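Local coordinates for protein 2-hydroxyisocaproyl-CoA dehydratase activator (Clostridium difficile, PDB 4EHU) that activates (R)-2-hydroxyisocaproyl-CoA dehydratase in leucine fermentation by passing it one electron from a [4Fe-4S] cluster as ATP is hydrolysed, at residues Leu116-Met121 with Lys202-Gln207; Val158-Thr163 with Ser170-His175. One frame throughout, in Å; residues are numbered along the deposited sequence. Where two conformers were deposited one is given.

Contact 1: residues Leu116-Met121 with Lys202-Gln207; sequences LLNFLM and KRIGVQ
L120 packs alongside I204 where an edge strand passes the last turn of a helix. The two side chains slide past each other in opposite directions, and their closest atoms, L120 CD1 and I204 CG1, lie 3.4 Å apart, tighter than the usual van der Waals distance. I204 has CG1 anti to the carbonyl carbon (chi1 -82°), with CD1 continuing straight on (chi2 179°), which sends I204 CD1 in against the strand backbone, 3.5 Å from L120 N. L120 CD1 also rests on the helix at 3.6 Å from R203 CB. R203 crosses L120 at about a right angle, and a bend at chi3 (63°) swings its guanidinium back over the leucine: L120 CD1 lies against one face of it, offset toward the rim, and L120 CD2 comes within 3.7 Å of R203 NH1. In the actin fold of this ATPase family, strand 116-122 closes one side of a mixed five-stranded sheet and helix 182-204 packs on that sheet, I204 also touching V107 of the next strand. L117 and N118 form a classic beta bulge opposite K109. Within the strand, N118 OD1 accepts from F119 N at 2.7 Å. This leaves N118 ND2 turned to a water 3.1 Å away, which it gives a hydrogen and which in turn donates to I204 O at 2.7 Å.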
loop_
_atom_site.group_PDB
_atom_site.type_symbol
_atom_site.label_atom_id
_atom_site.label_comp_id
_atom_site.label_asym_id
_atom_site.label_seq_id
_atom_site.Cartn_x
_atom_site.Cartn_y
_atom_site.Cartn_z
ATOM N N LEU A 116 24.095 8.048 -14.904
ATOM C CA LEU A 116 23.435 8.083 -13.600
ATOM C C LEU A 116 24.407 8.464 -12.478
ATOM O O LEU A 116 25.458 7.822 -12.315
ATOM C CB LEU A 116 22.819 6.722 -13.296
ATOM C CG LEU A 116 21.808 6.762 -12.151
ATOM C CD1 LEU A 116 20.494 7.375 -12.608
ATOM C CD2 LEU A 116 21.572 5.382 -11.633
ATOM N N LEU A 117 24.043 9.511 -11.736
ATOM C CA LEU A 117 24.795 10.042 -10.602
ATOM C C LEU A 117 24.191 9.589 -9.295
ATOM O O LEU A 117 24.895 9.416 -8.295
ATOM C CB LEU A 117 24.731 11.571 -10.589
ATOM C CG LEU A 117 25.884 12.368 -11.167
ATOM C CD1 LEU A 117 25.581 13.848 -11.029
ATOM C CD2 LEU A 117 27.196 12.020 -10.481
ATOM N N ASN A 118 22.864 9.475 -9.284
ATOM C CA ASN A 118 22.142 9.096 -8.084
ATOM C C ASN A 118 20.778 8.575 -8.506
ATOM O O ASN A 118 20.357 8.772 -9.637
ATOM C CB ASN A 118 22.041 10.285 -7.125
ATOM C CG ASN A 118 21.748 9.860 -5.693
ATOM O OD1 ASN A 118 21.472 8.689 -5.424
ATOM N ND2 ASN A 118 21.781 10.818 -4.772
ATOM N N PHE A 119 20.088 7.895 -7.612
ATOM C CA PHE A 119 18.891 7.172 -7.989
ATOM C C PHE A 119 18.112 6.871 -6.729
ATOM O O PHE A 119 18.693 6.432 -5.742
ATOM C CB PHE A 119 19.281 5.859 -8.691
ATOM C CG PHE A 119 18.121 4.952 -8.972
ATOM C CD1 PHE A 119 17.222 5.250 -9.988
ATOM C CD2 PHE A 119 17.923 3.805 -8.223
ATOM C CE1 PHE A 119 16.161 4.409 -10.264
ATOM C CE2 PHE A 119 16.862 2.967 -8.497
ATOM C CZ PHE A 119 15.976 3.271 -9.520
ATOM N N LEU A 120 16.806 7.098 -6.755
ATOM C CA LEU A 120 15.947 6.658 -5.676
ATOM C C LEU A 120 14.721 6.061 -6.291
ATOM O O LEU A 120 14.237 6.532 -7.329
ATOM C CB LEU A 120 15.527 7.828 -4.779
ATOM C CG LEU A 120 16.540 8.358 -3.780
ATOM C CD1 LEU A 120 15.956 9.638 -3.139
ATOM C CD2 LEU A 120 16.823 7.318 -2.697
ATOM N N MET A 121 14.200 5.034 -5.659
ATOM C CA MET A 121 13.020 4.402 -6.185
ATOM C C MET A 121 12.110 3.998 -5.062
ATOM O O MET A 121 12.556 3.419 -4.061
ATOM C CB MET A 121 13.399 3.170 -6.978
ATOM C CG MET A 121 12.194 2.347 -7.361
ATOM S SD MET A 121 12.662 1.062 -8.525
ATOM C CE MET A 121 13.841 0.098 -7.579
ATOM N N LYS A 202 13.030 15.652 -3.890
ATOM C CA LYS A 202 13.672 16.573 -2.962
ATOM C C LYS A 202 14.865 15.921 -2.250
ATOM O O LYS A 202 15.882 16.560 -1.997
ATOM C CB LYS A 202 12.632 17.091 -1.970
ATOM C CG LYS A 202 11.585 17.983 -2.670
ATOM C CD LYS A 202 10.496 18.474 -1.699
ATOM C CE LYS A 202 9.487 19.370 -2.412
ATOM N NZ LYS A 202 8.394 19.891 -1.541
ATOM N N ARG A 203 14.745 14.640 -1.950
ATOM C CA ARG A 203 15.865 13.903 -1.348
ATOM C C ARG A 203 17.085 13.866 -2.273
ATOM O O ARG A 203 18.226 14.038 -1.820
ATOM C CB ARG A 203 15.404 12.498 -0.943
ATOM C CG ARG A 203 14.549 12.461 0.325
ATOM C CD ARG A 203 13.857 11.103 0.517
ATOM N NE ARG A 203 14.818 10.013 0.693
ATOM C CZ ARG A 203 14.523 8.719 0.576
ATOM N NH1 ARG A 203 15.470 7.794 0.750
ATOM N NH2 ARG A 203 13.287 8.344 0.282
ATOM N N ILE A 204 16.861 13.651 -3.566
ATOM C CA ILE A 204 17.956 13.586 -4.532
ATOM C C ILE A 204 18.478 14.973 -4.872
ATOM O O ILE A 204 19.614 15.126 -5.331
ATOM C CB ILE A 204 17.512 12.886 -5.819
ATOM C CG1 ILE A 204 17.581 11.374 -5.634
ATOM C CG2 ILE A 204 18.415 13.270 -6.974
ATOM C CD1 ILE A 204 17.145 10.587 -6.835
ATOM N N GLY A 205 17.642 15.986 -4.659
ATOM C CA GLY A 205 18.005 17.343 -5.021
ATOM C C GLY A 205 17.612 17.643 -6.453
ATOM O O GLY A 205 18.196 17.106 -7.395
ATOM N N VAL A 206 16.622 18.513 -6.631
ATOM C CA VAL A 206 16.133 18.792 -7.982
ATOM C C VAL A 206 17.203 19.515 -8.800
ATOM O O VAL A 206 17.887 20.412 -8.303
ATOM C CB VAL A 206 14.812 19.599 -7.956
ATOM C CG1 VAL A 206 15.057 21.000 -7.461
ATOM C CG2 VAL A 206 14.169 19.607 -9.341
ATOM N N GLN A 207 17.382 19.098 -10.050
ATOM C CA GLN A 207 18.272 19.825 -10.947
ATOM C C GLN A 207 17.647 19.901 -12.327
ATOM O O GLN A 207 17.253 18.888 -12.885
ATOM C CB GLN A 207 19.647 19.158 -11.024
ATOM C CG GLN A 207 20.711 20.064 -11.606
ATOM C CD GLN A 207 22.096 19.476 -11.495
ATOM O OE1 GLN A 207 22.266 18.345 -11.046
ATOM N NE2 GLN A 207 23.099 20.243 -11.904
HETATM O O HOH W 1 21.960 13.927 -4.932
#

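Contact 2: residues Val158-Thr163 with Ser170-His175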
loop_
_atom_site.group_PDB
_atom_site.type_symbol
_atom_site.label_atom_id
_atom_site.label_comp_id
_atom_site.label_asym_id
_atom_site.label_seq_id
_atom_site.Cartn_x
_atom_site.Cartn_y
_atom_site.Cartn_z
ATOM N N VAL A 158 -9.881 18.516 -2.243
ATOM C CA VAL A 158 -10.237 17.821 -0.996
ATOM C C VAL A 158 -8.964 17.331 -0.306
ATOM O O VAL A 158 -7.980 17.063 -0.944
ATOM C CB VAL A 158 -11.104 16.579 -1.220
ATOM C CG1 VAL A 158 -12.370 16.912 -1.960
ATOM C CG2 VAL A 158 -10.279 15.470 -1.923
ATOM N N SER A 159 -9.009 17.212 1.007
ATOM C CA SER A 159 -7.845 16.728 1.728
ATOM C C SER A 159 -7.891 15.209 1.741
ATOM O O SER A 159 -8.951 14.627 1.902
ATOM C CB SER A 159 -7.833 17.286 3.149
ATOM O OG SER A 159 -9.086 17.074 3.781
ATOM N N ILE A 160 -6.746 14.583 1.507
ATOM C CA ILE A 160 -6.597 13.148 1.750
ATOM C C ILE A 160 -5.471 13.034 2.754
ATOM O O ILE A 160 -4.339 13.408 2.455
ATOM C CB ILE A 160 -6.231 12.369 0.485
ATOM C CG1 ILE A 160 -7.330 12.532 -0.578
ATOM C CG2 ILE A 160 -6.007 10.892 0.806
ATOM C CD1 ILE A 160 -7.057 11.760 -1.842
ATOM N N SER A 161 -5.808 12.552 3.942
ATOM C CA SER A 161 -4.896 12.513 5.065
ATOM C C SER A 161 -3.933 11.337 4.894
ATOM O O SER A 161 -2.732 11.452 5.131
ATOM C CB SER A 161 -5.672 12.302 6.367
ATOM O OG SER A 161 -4.784 12.253 7.460
ATOM N N SER A 162 -4.498 10.220 4.463
ATOM C CA SER A 162 -3.759 8.961 4.360
ATOM C C SER A 162 -2.765 8.987 3.228
ATOM O O SER A 162 -3.049 9.519 2.155
ATOM C CB SER A 162 -4.734 7.806 4.105
ATOM O OG SER A 162 -5.644 7.662 5.174
ATOM N N THR A 163 -1.603 8.381 3.442
ATOM C CA THR A 163 -0.661 8.214 2.358
ATOM C C THR A 163 -0.774 6.801 1.752
ATOM O O THR A 163 -0.305 6.590 0.645
ATOM C CB THR A 163 0.800 8.418 2.833
ATOM O OG1 THR A 163 1.030 7.659 4.021
ATOM C CG2 THR A 163 1.062 9.881 3.130
ATOM N N SER A 170 -10.602 4.559 1.158
ATOM C CA SER A 170 -11.728 4.802 2.062
ATOM C C SER A 170 -12.072 6.290 2.177
ATOM O O SER A 170 -13.248 6.650 2.265
ATOM C CB SER A 170 -11.427 4.237 3.438
ATOM O OG SER A 170 -11.380 2.826 3.376
ATOM N N GLU A 171 -11.063 7.158 2.193
ATOM C CA GLU A 171 -11.350 8.600 2.244
ATOM C C GLU A 171 -12.058 9.065 0.984
ATOM O O GLU A 171 -12.949 9.884 1.065
ATOM C CB GLU A 171 -10.083 9.456 2.446
ATOM C CG GLU A 171 -9.436 9.201 3.800
ATOM C CD GLU A 171 -8.238 10.110 4.059
ATOM O OE1 GLU A 171 -8.397 11.351 4.019
ATOM O OE2 GLU A 171 -7.139 9.577 4.296
ATOM N N VAL A 172 -11.650 8.540 -0.164
ATOM C CA VAL A 172 -12.234 8.932 -1.446
ATOM C C VAL A 172 -13.681 8.441 -1.517
ATOM O O VAL A 172 -14.565 9.165 -1.954
ATOM C CB VAL A 172 -11.392 8.398 -2.632
ATOM C CG1 VAL A 172 -12.140 8.516 -3.953
ATOM C CG2 VAL A 172 -10.070 9.147 -2.712
ATOM N N ILE A 173 -13.923 7.223 -1.057
ATOM C CA ILE A 173 -15.293 6.725 -0.948
ATOM C C ILE A 173 -16.141 7.655 -0.086
ATOM O O ILE A 173 -17.279 7.957 -0.429
ATOM C CB ILE A 173 -15.314 5.293 -0.404
ATOM C CG1 ILE A 173 -14.738 4.359 -1.460
ATOM C CG2 ILE A 173 -16.747 4.859 -0.025
ATOM C CD1 ILE A 173 -14.545 2.929 -0.984
ATOM N N SER A 174 -15.582 8.135 1.018
ATOM C CA SER A 174 -16.319 9.028 1.900
ATOM C C SER A 174 -16.601 10.361 1.232
ATOM O O SER A 174 -17.675 10.938 1.408
ATOM C CB SER A 174 -15.559 9.250 3.200
ATOM O OG SER A 174 -15.576 8.067 3.966
ATOM N N HIS A 175 -15.629 10.858 0.478
ATOM C CA HIS A 175 -15.813 12.102 -0.250
ATOM C C HIS A 175 -16.921 11.963 -1.283
ATOM O O HIS A 175 -17.718 12.879 -1.466
ATOM C CB HIS A 175 -14.519 12.536 -0.926
ATOM C CG HIS A 175 -13.497 13.111 0.006
ATOM N ND1 HIS A 175 -13.773 14.145 0.877
ATOM C CD2 HIS A 175 -12.177 12.841 0.149
ATOM C CE1 HIS A 175 -12.674 14.468 1.536
ATOM N NE2 HIS A 175 -11.691 13.688 1.116
HETATM O O HOH W 2 -10.486 12.847 4.337
#
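H175 presents one face of its imidazole to V158 and its NE2 edge to the backbone of S159. V158 CB sits over the ring in a CH-pi contact, 3.9 Å from the centroid and 17° off the normal, with V158 CG2 beside it above NE2 and CD2 of the ring. At the edge, H175 NE2 donates to S159 O at 3.0 Å, the acceptor lying close to the ring plane, so the valine and the bond together fix how the imidazole is turned. The second flat group, the carboxylate of E171, receives the loop at both oxygens. E171 OE1 takes S161 N at 2.9 Å in a nearly straight bond (169°), and E171 OE2 takes S162 N at 2.7 Å; each oxygen uses its syn lone pair. S162 OG adds a third bond, 2.6 Å to E171 OE2 and nearly along the C-O axis of that oxygen. An extended chain beyond CG (chi2 -176°) carries the carboxylate out from the helix to these donors. Four bonds grip its oxygens once a water donating to OE1 is counted, an arrangement that would probably favour the charged form. I160 CG2 packs beside the carboxylate, 3.9 Å from E171 OE2. The apolar contact is made by I160 CD1, which meets V172 CG2 at 4.1 Å; V172 also packs on helices 130-140 and 182-204. The glutamate and histidine, one helical turn apart, thus hold the loop that leads into helix 165-177, where S170 OG is hydrogen-bonded to R131 of the second subunit. C164, two residues on from S162 at the entry to that helix, is a ligand of the single [4Fe-4S] cluster that the homodimer binds.

How the contacts relate
Both contacts lie toward the surface, and each has one buried residue, I204 in contact 1 and V172 in contact 2. Their centres are 29 Å apart and they do not touch. Contact 1 joins distant parts of the chain, an edge strand and a helix end, largely through apolar side chains, with a single water as the polar bridge. Contact 2, nested inside the loop that contact 1 closes, ties a helix to the loop just before it, mainly by direct side-chain-to-backbone hydrogen bonds, and lies beside the cluster loop. Helix 182-204 serves both: its end meets the sheet in contact 1, and earlier residues of the helix touch the side chains of contact 2.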